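Local coordinates for protein putative NADH-flavin reductase (Streptococcus pneumoniae TIGR4, PDB 4R01) that probably acts as an NADH-flavin reductase, binding a nicotinamide dinucleotide on its Rossmann fold and passing reducing equivalents to a flavin, at residues 113-118 against 126-131; 137-142 against 168-173; 66-71 against 75-80; 133-138 against 146-151. All blocks are in the same frame, centred on the assembly; numbering follows the deposited sequence.

Contact 1: residues 113-118 against 126-131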
loop_
_atom_site.group_PDB
_atom_site.type_symbol
_atom_site.label_atom_id
_atom_site.label_comp_id
_atom_site.label_asym_id
_atom_site.label_seq_id
_atom_site.Cartn_x
_atom_site.Cartn_y
_atom_site.Cartn_z
ATOM N N ARG A 113 -6.985 -11.335 -9.726
ATOM C CA ARG A 113 -7.240 -11.671 -8.352
ATOM C C ARG A 113 -6.015 -11.420 -7.516
ATOM O O ARG A 113 -4.957 -11.426 -8.024
ATOM C CB ARG A 113 -7.667 -13.114 -8.249
ATOM C CG ARG A 113 -9.006 -13.355 -8.897
ATOM C CD ARG A 113 -9.406 -14.809 -8.992
ATOM N NE ARG A 113 -8.312 -15.669 -9.352
ATOM C CZ ARG A 113 -8.444 -16.963 -9.534
ATOM N NH1 ARG A 113 -9.608 -17.530 -9.384
ATOM N NH2 ARG A 113 -7.414 -17.691 -9.857
ATOM N N LEU A 114 -6.173 -11.286 -6.215
ATOM C CA LEU A 114 -5.128 -10.835 -5.303
ATOM C C LEU A 114 -3.934 -11.727 -5.380
ATOM O O LEU A 114 -2.816 -11.309 -5.242
ATOM C CB LEU A 114 -5.621 -10.852 -3.876
ATOM C CG LEU A 114 -6.082 -9.554 -3.301
ATOM C CD1 LEU A 114 -7.033 -8.919 -4.263
ATOM C CD2 LEU A 114 -6.809 -9.812 -2.013
ATOM N N LEU A 115 -4.221 -12.970 -5.648
ATOM C CA LEU A 115 -3.280 -14.010 -5.815
ATOM C C LEU A 115 -2.290 -13.689 -6.921
ATOM O O LEU A 115 -1.152 -14.079 -6.881
ATOM C CB LEU A 115 -4.104 -15.150 -6.318
ATOM C CG LEU A 115 -3.858 -16.578 -5.993
ATOM C CD1 LEU A 115 -3.479 -17.144 -7.306
ATOM C CD2 LEU A 115 -2.717 -16.683 -5.035
ATOM N N ASP A 116 -2.776 -13.023 -7.949
ATOM C CA ASP A 116 -2.030 -12.780 -9.158
ATOM C C ASP A 116 -1.175 -11.529 -9.213
ATOM O O ASP A 116 -0.511 -11.332 -10.163
ATOM C CB ASP A 116 -2.991 -12.742 -10.331
ATOM C CG ASP A 116 -3.762 -14.002 -10.499
ATOM O OD1 ASP A 116 -3.172 -15.067 -10.360
ATOM O OD2 ASP A 116 -4.962 -13.907 -10.795
ATOM N N THR A 117 -1.214 -10.694 -8.203
ATOM C CA THR A 117 -0.479 -9.437 -8.128
ATOM C C THR A 117 1.015 -9.687 -7.933
ATOM O O THR A 117 1.405 -10.661 -7.296
ATOM C CB THR A 117 -1.010 -8.546 -6.992
ATOM O OG1 THR A 117 -0.772 -9.182 -5.730
ATOM C CG2 THR A 117 -2.497 -8.303 -7.167
ATOM N N PRO A 118 1.856 -8.809 -8.496
ATOM C CA PRO A 118 3.315 -8.956 -8.424
ATOM C C PRO A 118 3.862 -8.998 -6.998
ATOM O O PRO A 118 4.919 -9.586 -6.777
ATOM C CB PRO A 118 3.824 -7.711 -9.158
ATOM C CG PRO A 118 2.722 -7.348 -10.083
ATOM C CD PRO A 118 1.461 -7.668 -9.342
ATOM N N PRO A 126 1.288 -21.205 -2.374
ATOM C CA PRO A 126 0.813 -22.594 -2.432
ATOM C C PRO A 126 -0.585 -22.800 -1.844
ATOM O O PRO A 126 -1.415 -23.448 -2.480
ATOM C CB PRO A 126 1.861 -23.353 -1.616
ATOM C CG PRO A 126 3.095 -22.548 -1.771
ATOM C CD PRO A 126 2.622 -21.123 -1.749
ATOM N N LEU A 127 -0.844 -22.257 -0.659
ATOM C CA LEU A 127 -2.170 -22.376 -0.059
ATOM C C LEU A 127 -3.203 -21.585 -0.854
ATOM O O LEU A 127 -4.298 -22.077 -1.126
ATOM C CB LEU A 127 -2.156 -21.901 1.394
ATOM C CG LEU A 127 -3.522 -21.871 2.085
ATOM C CD1 LEU A 127 -4.164 -23.256 2.072
ATOM C CD2 LEU A 127 -3.407 -21.341 3.509
ATOM N N ALA A 128 -2.842 -20.360 -1.226
ATOM C CA ALA A 128 -3.737 -19.467 -1.962
ATOM C C ALA A 128 -4.152 -20.060 -3.301
ATOM O O ALA A 128 -5.297 -19.909 -3.729
ATOM C CB ALA A 128 -3.073 -18.114 -2.173
ATOM N N LYS A 129 -3.218 -20.735 -3.960
ATOM C CA LYS A 129 -3.499 -21.351 -5.248
ATOM C C LYS A 129 -4.442 -22.537 -5.083
ATOM O O LYS A 129 -5.372 -22.715 -5.867
ATOM C CB LYS A 129 -2.206 -21.799 -5.927
ATOM C CG LYS A 129 -2.342 -21.974 -7.421
ATOM C CD LYS A 129 -2.064 -20.660 -8.123
ATOM C CE LYS A 129 -3.121 -20.362 -9.167
ATOM N NZ LYS A 129 -2.856 -19.067 -9.859
ATOM N N ALA A 130 -4.191 -23.349 -4.059
ATOM C CA ALA A 130 -5.032 -24.507 -3.789
ATOM C C ALA A 130 -6.448 -24.065 -3.447
ATOM O O ALA A 130 -7.420 -24.694 -3.861
ATOM C CB ALA A 130 -4.447 -25.345 -2.660
ATOM N N GLN A 131 -6.560 -22.970 -2.703
ATOM C CA GLN A 131 -7.866 -22.445 -2.318
ATOM C C GLN A 131 -8.558 -21.757 -3.483
ATOM O O GLN A 131 -9.784 -21.681 -3.524
ATOM C CB GLN A 131 -7.730 -21.479 -1.143
ATOM C CG GLN A 131 -7.394 -22.165 0.166
ATOM C CD GLN A 131 -7.171 -21.185 1.292
ATOM O OE1 GLN A 131 -6.432 -20.209 1.145
ATOM N NE2 GLN A 131 -7.823 -21.427 2.423
#
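Leu-115 and Ala-128 bring the two backbones nearest each other, their CA atoms 6.7 Å apart, where a short 3-10 turn spanning 114-116 lies against the helix through 126-131. Within the turn, Asp-116 N bonds to Arg-113 O at 2.7 Å, and Thr-117 OG1 bonds to Leu-114 O at 3.0 Å, which ties Thr-117 back to the turn. Between the segments the packing is apolar. Leu-115 points at the helix and splits its branches: CD2 presses on Ala-128 CB at 3.2 Å, tight enough that the exact spacing is doubtful, while CD1 meets Lys-129. The lysine chain, bent at chi2 and chi3, crosses Leu-115 at about a right angle, with its NZ 3.3 Å from Leu-115 CD1. That path also leaves Lys-129 NZ 4.0 Å from Asp-116 OD1, too far for a salt bridge but near enough that a weak attraction is likely. The loop holding the turn runs between strand 94-98 and helix 125-138, so the contact folds it back on the helix it leads into. Arg-113 adds a salt bridge to Asp-136 on that helix, and elsewhere on it Leu-127 and Ala-130 pack on His-77 of helix 76-88.

Contact 2: residues 137-142 against 168-173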
loop_
_atom_site.group_PDB
_atom_site.type_symbol
_atom_site.label_atom_id
_atom_site.label_comp_id
_atom_site.label_asym_id
_atom_site.label_seq_id
_atom_site.Cartn_x
_atom_site.Cartn_y
_atom_site.Cartn_z
ATOM N N LEU A 137 -13.228 -24.835 -9.062
ATOM C CA LEU A 137 -13.865 -26.127 -9.288
ATOM C C LEU A 137 -15.331 -26.100 -8.856
ATOM O O LEU A 137 -16.179 -26.746 -9.470
ATOM C CB LEU A 137 -13.108 -27.231 -8.546
ATOM C CG LEU A 137 -13.501 -28.676 -8.860
ATOM C CD1 LEU A 137 -13.415 -28.946 -10.355
ATOM C CD2 LEU A 137 -12.613 -29.636 -8.094
ATOM N N LEU A 138 -15.625 -25.338 -7.807
ATOM C CA LEU A 138 -16.987 -25.228 -7.298
ATOM C C LEU A 138 -17.936 -24.571 -8.299
ATOM O O LEU A 138 -19.102 -24.952 -8.395
ATOM C CB LEU A 138 -17.005 -24.446 -5.982
ATOM C CG LEU A 138 -16.744 -25.239 -4.699
ATOM C CD1 LEU A 138 -16.576 -24.302 -3.511
ATOM C CD2 LEU A 138 -17.876 -26.228 -4.445
ATOM N N ARG A 139 -17.444 -23.587 -9.044
ATOM C CA ARG A 139 -18.296 -22.866 -9.986
ATOM C C ARG A 139 -18.829 -23.769 -11.096
ATOM O O ARG A 139 -19.844 -23.462 -11.717
ATOM C CB ARG A 139 -17.541 -21.687 -10.596
ATOM C CG ARG A 139 -17.054 -20.678 -9.575
ATOM C CD ARG A 139 -16.732 -19.357 -10.237
ATOM N NE ARG A 139 -16.004 -18.457 -9.348
ATOM C CZ ARG A 139 -16.580 -17.644 -8.468
ATOM N NH1 ARG A 139 -17.899 -17.617 -8.345
ATOM N NH2 ARG A 139 -15.831 -16.861 -7.706
ATOM N N THR A 140 -18.146 -24.883 -11.336
ATOM C CA THR A 140 -18.564 -25.825 -12.366
ATOM C C THR A 140 -19.594 -26.816 -11.825
ATOM O O THR A 140 -20.191 -27.582 -12.582
ATOM C CB THR A 140 -17.364 -26.603 -12.938
ATOM O OG1 THR A 140 -16.790 -27.419 -11.911
ATOM C CG2 THR A 140 -16.308 -25.639 -13.461
ATOM N N LYS A 141 -19.797 -26.799 -10.511
ATOM C CA LYS A 141 -20.774 -27.679 -9.880
ATOM C C LYS A 141 -22.164 -27.057 -9.922
ATOM O O LYS A 141 -22.570 -26.347 -9.001
ATOM C CB LYS A 141 -20.370 -27.990 -8.437
ATOM C CG LYS A 141 -19.008 -28.654 -8.308
ATOM C CD LYS A 141 -18.856 -29.802 -9.297
ATOM C CE LYS A 141 -17.523 -30.516 -9.120
ATOM N NZ LYS A 141 -17.307 -31.554 -10.164
ATOM N N ASN A 142 -22.892 -27.337 -10.998
ATOM C CA ASN A 142 -24.200 -26.737 -11.234
ATOM C C ASN A 142 -25.261 -27.168 -10.224
ATOM O O ASN A 142 -26.035 -26.346 -9.740
ATOM C CB ASN A 142 -24.680 -27.071 -12.649
ATOM C CG ASN A 142 -23.563 -27.013 -13.674
ATOM O OD1 ASN A 142 -22.873 -28.004 -13.912
ATOM N ND2 ASN A 142 -23.379 -25.848 -14.286
ATOM N N ALA A 168 -19.201 -8.743 2.540
ATOM C CA ALA A 168 -18.951 -8.259 1.188
ATOM C C ALA A 168 -19.149 -9.383 0.183
ATOM O O ALA A 168 -19.658 -10.451 0.526
ATOM C CB ALA A 168 -17.554 -7.675 1.075
ATOM N N GLY A 169 -18.742 -9.143 -1.059
ATOM C CA GLY A 169 -18.978 -10.099 -2.120
ATOM C C GLY A 169 -17.724 -10.638 -2.775
ATOM O O GLY A 169 -16.759 -11.009 -2.106
ATOM N N GLU A 170 -17.751 -10.671 -4.101
ATOM C CA GLU A 170 -16.694 -11.278 -4.899
ATOM C C GLU A 170 -15.428 -10.422 -4.949
ATOM O O GLU A 170 -14.353 -10.906 -5.305
ATOM C CB GLU A 170 -17.210 -11.529 -6.318
ATOM C CG GLU A 170 -16.638 -12.759 -6.987
ATOM C CD GLU A 170 -17.208 -14.046 -6.434
ATOM O OE1 GLU A 170 -18.373 -14.040 -5.981
ATOM O OE2 GLU A 170 -16.487 -15.063 -6.451
ATOM N N ILE A 171 -15.564 -9.149 -4.587
ATOM C CA ILE A 171 -14.497 -8.173 -4.762
ATOM C C ILE A 171 -13.831 -7.800 -3.438
ATOM O O ILE A 171 -14.504 -7.642 -2.418
ATOM C CB ILE A 171 -15.043 -6.898 -5.453
ATOM C CG1 ILE A 171 -15.639 -7.257 -6.816
ATOM C CG2 ILE A 171 -13.962 -5.836 -5.609
ATOM C CD1 ILE A 171 -16.234 -6.080 -7.555
ATOM N N PHE A 172 -12.505 -7.670 -3.463
ATOM C CA PHE A 172 -11.737 -7.264 -2.289
ATOM C C PHE A 172 -12.258 -5.962 -1.682
ATOM O O PHE A 172 -12.460 -4.967 -2.383
ATOM C CB PHE A 172 -10.256 -7.121 -2.646
ATOM C CG PHE A 172 -9.420 -6.520 -1.550
ATOM C CD1 PHE A 172 -9.192 -7.213 -0.374
ATOM C CD2 PHE A 172 -8.852 -5.266 -1.702
ATOM C CE1 PHE A 172 -8.421 -6.662 0.632
ATOM C CE2 PHE A 172 -8.081 -4.712 -0.702
ATOM C CZ PHE A 172 -7.866 -5.412 0.467
ATOM N N THR A 173 -12.469 -5.986 -0.371
ATOM C CA THR A 173 -13.074 -4.879 0.353
ATOM C C THR A 173 -12.276 -4.606 1.626
ATOM O O THR A 173 -11.686 -5.518 2.200
ATOM C CB THR A 173 -14.556 -5.187 0.691
ATOM O OG1 THR A 173 -15.308 -5.284 -0.525
ATOM C CG2 THR A 173 -15.176 -4.113 1.574
#
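Arg-139 and Glu-170 carry this surface contact alone, reaching from opposite directions across backbones whose nearest CA atoms, on these same two residues, are 12.8 Å apart. The ionic term comes first. Arg-139 NH2 and Glu-170 OE2 form a salt bridge, but the modelled separation of 2.3 Å is a clash, so both atoms are less surely placed and the fine geometry is doubtful. OE2 lies at the edge of the guanidinium, near its plane, and the carboxylate plane is turned 61° from it; the placement is too uncertain to conclude more. The arginine spans the gap because its chain is extended from CG to NE, whereas the glutamate is bent at chi2.

Hydrogen bonds act within each segment. Leu-137 O receives Thr-140 OG1 at 2.6 Å and Thr-140 N at 3.3 Å, both from the same face of its carbonyl plane. Lys-141 N bonds to Leu-138 O at 2.9 Å and closes a type I turn over 138-141, near the C-terminal end of helix 125-138. On the other side Thr-173 OG1 reaches Ile-171 O at 3.1 Å, from above the carbonyl plane.

Outside the pair, Glu-170 OE2 also makes a salt bridge with Arg-204 of strand 203-209, and the Arg-139 side chain rests on Trp-146. Two arginines near the carboxylate would probably favour its charged form. The contact is a partly exposed ionic link between the end of a helix and the loop after strand 165-168, with little apolar burial.

Contact 3: residues 66-71 against 75-80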
loop_
_atom_site.group_PDB
_atom_site.type_symbol
_atom_site.label_atom_id
_atom_site.label_comp_id
_atom_site.label_asym_id
_atom_site.label_seq_id
_atom_site.Cartn_x
_atom_site.Cartn_y
_atom_site.Cartn_z
ATOM N N PHE A 66 -11.832 -27.704 6.291
ATOM C CA PHE A 66 -10.668 -28.525 5.983
ATOM C C PHE A 66 -9.433 -27.681 5.686
ATOM O O PHE A 66 -9.484 -26.731 4.902
ATOM C CB PHE A 66 -10.975 -29.447 4.800
ATOM C CG PHE A 66 -9.796 -30.254 4.332
ATOM C CD1 PHE A 66 -9.383 -31.375 5.032
ATOM C CD2 PHE A 66 -9.105 -29.896 3.185
ATOM C CE1 PHE A 66 -8.301 -32.121 4.603
ATOM C CE2 PHE A 66 -8.020 -30.636 2.751
ATOM C CZ PHE A 66 -7.617 -31.751 3.461
ATOM N N GLY A 67 -8.323 -28.037 6.326
ATOM C CA GLY A 67 -7.052 -27.376 6.093
ATOM C C GLY A 67 -5.939 -28.388 5.902
ATOM O O GLY A 67 -5.770 -29.294 6.719
ATOM N N ALA A 68 -5.180 -28.236 4.821
ATOM C CA ALA A 68 -4.115 -29.178 4.492
ATOM C C ALA A 68 -3.011 -29.187 5.545
ATOM O O ALA A 68 -2.405 -28.156 5.838
ATOM C CB ALA A 68 -3.536 -28.857 3.129
ATOM N N TYR A 69 -2.754 -30.367 6.102
ATOM C CA TYR A 69 -1.765 -30.536 7.162
ATOM C C TYR A 69 -0.339 -30.380 6.635
ATOM O O TYR A 69 0.528 -29.840 7.323
ATOM C CB TYR A 69 -1.948 -31.903 7.829
ATOM C CG TYR A 69 -0.925 -32.241 8.893
ATOM C CD1 TYR A 69 -0.993 -31.671 10.158
ATOM C CD2 TYR A 69 0.091 -33.154 8.642
ATOM C CE1 TYR A 69 -0.065 -31.987 11.135
ATOM C CE2 TYR A 69 1.021 -33.476 9.611
ATOM C CZ TYR A 69 0.939 -32.890 10.856
ATOM O OH TYR A 69 1.864 -33.210 11.823
ATOM N N THR A 70 -0.101 -30.851 5.414
ATOM C CA THR A 70 1.205 -30.702 4.775
ATOM C C THR A 70 1.076 -30.051 3.397
ATOM O O THR A 70 0.064 -30.225 2.720
ATOM C CB THR A 70 1.926 -32.063 4.628
ATOM O OG1 THR A 70 1.101 -32.968 3.889
ATOM C CG2 THR A 70 2.238 -32.659 5.990
ATOM N N PRO A 71 2.103 -29.286 2.987
ATOM C CA PRO A 71 2.149 -28.605 1.686
ATOM C C PRO A 71 1.986 -29.536 0.481
ATOM O O PRO A 71 1.497 -29.103 -0.561
ATOM C CB PRO A 71 3.538 -27.964 1.682
ATOM C CG PRO A 71 3.834 -27.727 3.117
ATOM C CD PRO A 71 3.225 -28.883 3.855
ATOM N N PRO A 75 -3.083 -30.229 -2.610
ATOM C CA PRO A 75 -4.076 -30.563 -3.641
ATOM C C PRO A 75 -5.351 -31.242 -3.126
ATOM O O PRO A 75 -6.299 -31.389 -3.898
ATOM C CB PRO A 75 -3.309 -31.517 -4.561
ATOM C CG PRO A 75 -1.904 -31.093 -4.434
ATOM C CD PRO A 75 -1.737 -30.701 -2.995
ATOM N N LEU A 76 -5.378 -31.643 -1.859
ATOM C CA LEU A 76 -6.552 -32.307 -1.300
ATOM C C LEU A 76 -7.738 -31.356 -1.162
ATOM O O LEU A 76 -8.876 -31.799 -0.991
ATOM C CB LEU A 76 -6.223 -32.928 0.058
ATOM C CG LEU A 76 -5.308 -34.151 0.019
ATOM C CD1 LEU A 76 -5.032 -34.652 1.426
ATOM C CD2 LEU A 76 -5.920 -35.246 -0.836
ATOM N N HIS A 77 -7.470 -30.054 -1.229
ATOM C CA HIS A 77 -8.535 -29.058 -1.218
ATOM C C HIS A 77 -9.463 -29.266 -2.407
ATOM O O HIS A 77 -10.685 -29.220 -2.269
ATOM C CB HIS A 77 -7.963 -27.638 -1.242
ATOM C CG HIS A 77 -7.483 -27.154 0.092
ATOM N ND1 HIS A 77 -6.172 -27.275 0.499
ATOM C CD2 HIS A 77 -8.139 -26.551 1.109
ATOM C CE1 HIS A 77 -6.041 -26.766 1.711
ATOM N NE2 HIS A 77 -7.220 -26.320 2.105
ATOM N N SER A 78 -8.874 -29.503 -3.574
ATOM C CA SER A 78 -9.649 -29.737 -4.783
ATOM C C SER A 78 -10.347 -31.088 -4.723
ATOM O O SER A 78 -11.520 -31.204 -5.075
ATOM C CB SER A 78 -8.757 -29.661 -6.023
ATOM O OG SER A 78 -8.275 -28.344 -6.222
ATOM N N LYS A 79 -9.622 -32.106 -4.270
ATOM C CA LYS A 79 -10.177 -33.452 -4.197
ATOM C C LYS A 79 -11.353 -33.497 -3.227
ATOM O O LYS A 79 -12.297 -34.260 -3.427
ATOM C CB LYS A 79 -9.106 -34.462 -3.782
ATOM C CG LYS A 79 -9.488 -35.909 -4.057
ATOM C CD LYS A 79 -8.520 -36.878 -3.398
ATOM C CE LYS A 79 -8.911 -38.325 -3.680
ATOM N NZ LYS A 79 -8.291 -39.279 -2.716
ATOM N N SER A 80 -11.295 -32.670 -2.186
ATOM C CA SER A 80 -12.373 -32.614 -1.202
ATOM C C SER A 80 -13.649 -32.078 -1.841
ATOM O O SER A 80 -14.739 -32.589 -1.587
ATOM C CB SER A 80 -11.974 -31.752 -0.001
ATOM O OG SER A 80 -11.825 -30.391 -0.370
#
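Phe-66 turns the edge of its ring toward one face of the His-77 imidazole, an edge-to-face (T-shaped) pair with centroids 5.3 Å apart and planes at 65°. The touching atom is Phe-66 CD2, which stands above the imidazole plane, offset toward the rim, and 4.1 Å from His-77 CD2. One face of the phenyl ring has the backbone N of Ala-68 above it, again near the rim. At the far end of the ring, Phe-66 CZ packs obliquely on Leu-76 CB at 3.9 Å. With CG anti to the backbone N (chi1 175°), the phenyl ring is directed at the first turn of helix 76-88.

Ala-68 points the same way, and its CB lies 3.6 Å from His-77 CE1. Backbone atoms come as close: Ala-68 N is 3.5 Å from His-77 CE1, and Phe-66 O is 3.6 Å from His-77 NE2. Gly-67 passes with its CA 4.1 Å from His-77 NE2.

Two polar groups have local partners. His-77 ND1 is hydrogen-bonded to Leu-74 O, just before the helix, which helps set the rotation of the imidazole. Ser-80 OG bonds to His-77 O from above the carbonyl plane, at a spacing probably too short as modelled.

Chemically, the contact is largely aromatic and apolar, a C-H edge meeting a pi face, with backbone N and O also close to the imidazole. It closes the loop after strand 61-64 onto the following helix, at the C-terminal ends of the parallel strands of the main sheet, the side on which Rossmann folds generally bind their dinucleotide.

Contact 4: residues 133-138 against 146-151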
loop_
_atom_site.group_PDB
_atom_site.type_symbol
_atom_site.label_atom_id
_atom_site.label_comp_id
_atom_site.label_asym_id
_atom_site.label_seq_id
_atom_site.Cartn_x
_atom_site.Cartn_y
_atom_site.Cartn_z
ATOM N N ASP A 133 -7.988 -22.761 -6.777
ATOM C CA ASP A 133 -8.379 -23.917 -7.582
ATOM C C ASP A 133 -9.641 -24.539 -7.010
ATOM O O ASP A 133 -10.512 -25.002 -7.743
ATOM C CB ASP A 133 -7.258 -24.959 -7.628
ATOM C CG ASP A 133 -6.035 -24.473 -8.382
ATOM O OD1 ASP A 133 -6.002 -23.289 -8.778
ATOM O OD2 ASP A 133 -5.099 -25.280 -8.574
ATOM N N GLU A 134 -9.715 -24.538 -5.685
ATOM C CA GLU A 134 -10.863 -25.051 -4.952
ATOM C C GLU A 134 -12.136 -24.310 -5.344
ATOM O O GLU A 134 -13.159 -24.925 -5.647
ATOM C CB GLU A 134 -10.606 -24.929 -3.448
ATOM C CG GLU A 134 -11.721 -25.417 -2.554
ATOM C CD GLU A 134 -11.305 -25.470 -1.096
ATOM O OE1 GLU A 134 -10.320 -24.792 -0.732
ATOM O OE2 GLU A 134 -11.957 -26.194 -0.312
ATOM N N LEU A 135 -12.060 -22.982 -5.346
ATOM C CA LEU A 135 -13.201 -22.145 -5.700
ATOM C C LEU A 135 -13.564 -22.282 -7.180
ATOM O O LEU A 135 -14.743 -22.323 -7.534
ATOM C CB LEU A 135 -12.909 -20.682 -5.358
ATOM C CG LEU A 135 -13.899 -19.630 -5.866
ATOM C CD1 LEU A 135 -15.287 -19.869 -5.298
ATOM C CD2 LEU A 135 -13.408 -18.223 -5.533
ATOM N N ASP A 136 -12.549 -22.361 -8.039
ATOM C CA ASP A 136 -12.779 -22.486 -9.477
ATOM C C ASP A 136 -13.519 -23.779 -9.811
ATOM O O ASP A 136 -14.342 -23.816 -10.726
ATOM C CB ASP A 136 -11.456 -22.426 -10.248
ATOM C CG ASP A 136 -10.809 -21.050 -10.198
ATOM O OD1 ASP A 136 -11.518 -20.066 -9.890
ATOM O OD2 ASP A 136 -9.594 -20.950 -10.476
ATOM N N LEU A 137 -13.228 -24.835 -9.062
ATOM C CA LEU A 137 -13.865 -26.127 -9.288
ATOM C C LEU A 137 -15.331 -26.100 -8.856
ATOM O O LEU A 137 -16.179 -26.746 -9.470
ATOM C CB LEU A 137 -13.108 -27.231 -8.546
ATOM C CG LEU A 137 -13.501 -28.676 -8.860
ATOM C CD1 LEU A 137 -13.415 -28.946 -10.355
ATOM C CD2 LEU A 137 -12.613 -29.636 -8.094
ATOM N N LEU A 138 -15.625 -25.338 -7.807
ATOM C CA LEU A 138 -16.987 -25.228 -7.298
ATOM C C LEU A 138 -17.936 -24.571 -8.299
ATOM O O LEU A 138 -19.102 -24.952 -8.395
ATOM C CB LEU A 138 -17.005 -24.446 -5.982
ATOM C CG LEU A 138 -16.744 -25.239 -4.699
ATOM C CD1 LEU A 138 -16.576 -24.302 -3.511
ATOM C CD2 LEU A 138 -17.876 -26.228 -4.445
ATOM N N TRP A 146 -23.588 -24.600 -3.136
ATOM C CA TRP A 146 -22.343 -24.256 -2.460
ATOM C C TRP A 146 -22.250 -22.775 -2.120
ATOM O O TRP A 146 -22.882 -21.938 -2.758
ATOM C CB TRP A 146 -21.143 -24.662 -3.322
ATOM C CG TRP A 146 -21.089 -23.978 -4.661
ATOM C CD1 TRP A 146 -21.637 -24.421 -5.829
ATOM C CD2 TRP A 146 -20.446 -22.733 -4.965
ATOM N NE1 TRP A 146 -21.378 -23.528 -6.842
ATOM C CE2 TRP A 146 -20.649 -22.486 -6.339
ATOM C CE3 TRP A 146 -19.723 -21.806 -4.212
ATOM C CZ2 TRP A 146 -20.152 -21.347 -6.972
ATOM C CZ3 TRP A 146 -19.231 -20.674 -4.845
ATOM C CH2 TRP A 146 -19.448 -20.458 -6.211
ATOM N N THR A 147 -21.454 -22.465 -1.103
ATOM C CA THR A 147 -21.145 -21.084 -0.761
ATOM C C THR A 147 -19.716 -20.987 -0.238
ATOM O O THR A 147 -19.398 -21.507 0.832
ATOM C CB THR A 147 -22.123 -20.511 0.285
ATOM O OG1 THR A 147 -23.452 -20.519 -0.247
ATOM C CG2 THR A 147 -21.743 -19.080 0.640
ATOM N N PHE A 148 -18.862 -20.327 -1.015
ATOM C CA PHE A 148 -17.469 -20.112 -0.647
ATOM C C PHE A 148 -17.360 -18.882 0.247
ATOM O O PHE A 148 -17.760 -17.788 -0.148
ATOM C CB PHE A 148 -16.612 -19.937 -1.902
ATOM C CG PHE A 148 -15.159 -20.269 -1.705
ATOM C CD1 PHE A 148 -14.736 -21.590 -1.682
ATOM C CD2 PHE A 148 -14.217 -19.264 -1.562
ATOM C CE1 PHE A 148 -13.402 -21.905 -1.510
ATOM C CE2 PHE A 148 -12.877 -19.571 -1.391
ATOM C CZ PHE A 148 -12.471 -20.896 -1.368
ATOM N N VAL A 149 -16.827 -19.056 1.451
ATOM C CA VAL A 149 -16.752 -17.946 2.392
ATOM C C VAL A 149 -15.314 -17.483 2.608
ATOM O O VAL A 149 -14.596 -18.012 3.454
ATOM C CB VAL A 149 -17.376 -18.317 3.745
ATOM C CG1 VAL A 149 -17.438 -17.099 4.649
ATOM C CG2 VAL A 149 -18.762 -18.900 3.538
ATOM N N SER A 150 -14.903 -16.487 1.829
ATOM C CA SER A 150 -13.563 -15.926 1.942
ATOM C C SER A 150 -13.413 -15.090 3.205
ATOM O O SER A 150 -14.272 -14.267 3.515
ATOM C CB SER A 150 -13.234 -15.073 0.714
ATOM O OG SER A 150 -12.931 -15.883 -0.405
ATOM N N PRO A 151 -12.317 -15.304 3.944
ATOM C CA PRO A 151 -12.003 -14.467 5.101
ATOM C C PRO A 151 -11.279 -13.208 4.647
ATOM O O PRO A 151 -11.108 -13.008 3.442
ATOM C CB PRO A 151 -11.089 -15.362 5.935
ATOM C CG PRO A 151 -10.344 -16.152 4.905
ATOM C CD PRO A 151 -11.297 -16.346 3.734
#
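Leu-135 starts its contact at CB, which stands over the centre of the Phe-148 ring in a CH-pi approach, 3.9 Å from the ring centroid and only 6° off the normal. Beyond CB, CG is anti to the backbone N (chi1 170°) and, together with the second torsion, this lets CD1 run along the ring toward the strand. CD1 lies 3.6 Å from Phe-148 CG and also 4.1 Å from Trp-146 CZ3. The second tip, CD2, touches Phe-148 CD2 at the limit of contact.

One turn on, Leu-138 repeats the pattern on the indole: its CB sits over the face of the Trp-146 six-membered ring, while CD2 meets Trp-146 CB at 3.8 Å. CD1 bridges across to Phe-148 CD1, also at 3.8 Å. Leu-138 O is 3.1 Å from Trp-146 NE1, but the angle is too poor for a hydrogen bond. Glu-134 contributes its CG at the edge of the Phe-148 ring, 4.0 Å from CE1.

Helix 133-138 and strand 146-150 run nearly antiparallel, at 156°, with axes 9.7 Å apart, as expected where the helix of a beta-alpha-beta crossover leads into its second strand. That strand lies between 94-98 and 203-209 in the sheet; Val-97 and Arg-204 from these neighbours touch Phe-148, and helix 76-88 packs beside Glu-134 and Leu-138 through Ile-81.

How the contacts relate
From the N terminus, contact 3 comes first, closing the short loop between strand 61-64 and helix 76-88. Contact 1 follows in series and folds the long loop after strand 94-98 onto helix 125-138. Contacts 2 and 4 both start from the last turns of that helix and share Leu-137 and Leu-138; their spans overlap, contact 4 closing first, at 146-151, and contact 2 farther on, at 168-173. The three contacts on helix 125-138 thus join it to its preceding loop, the sheet and a distant loop. Contact 3 meets contacts 1 and 4 through His-77, and contact 2 through Ser-78 against Leu-137, so helices 76-88 and 125-138 pack side by side.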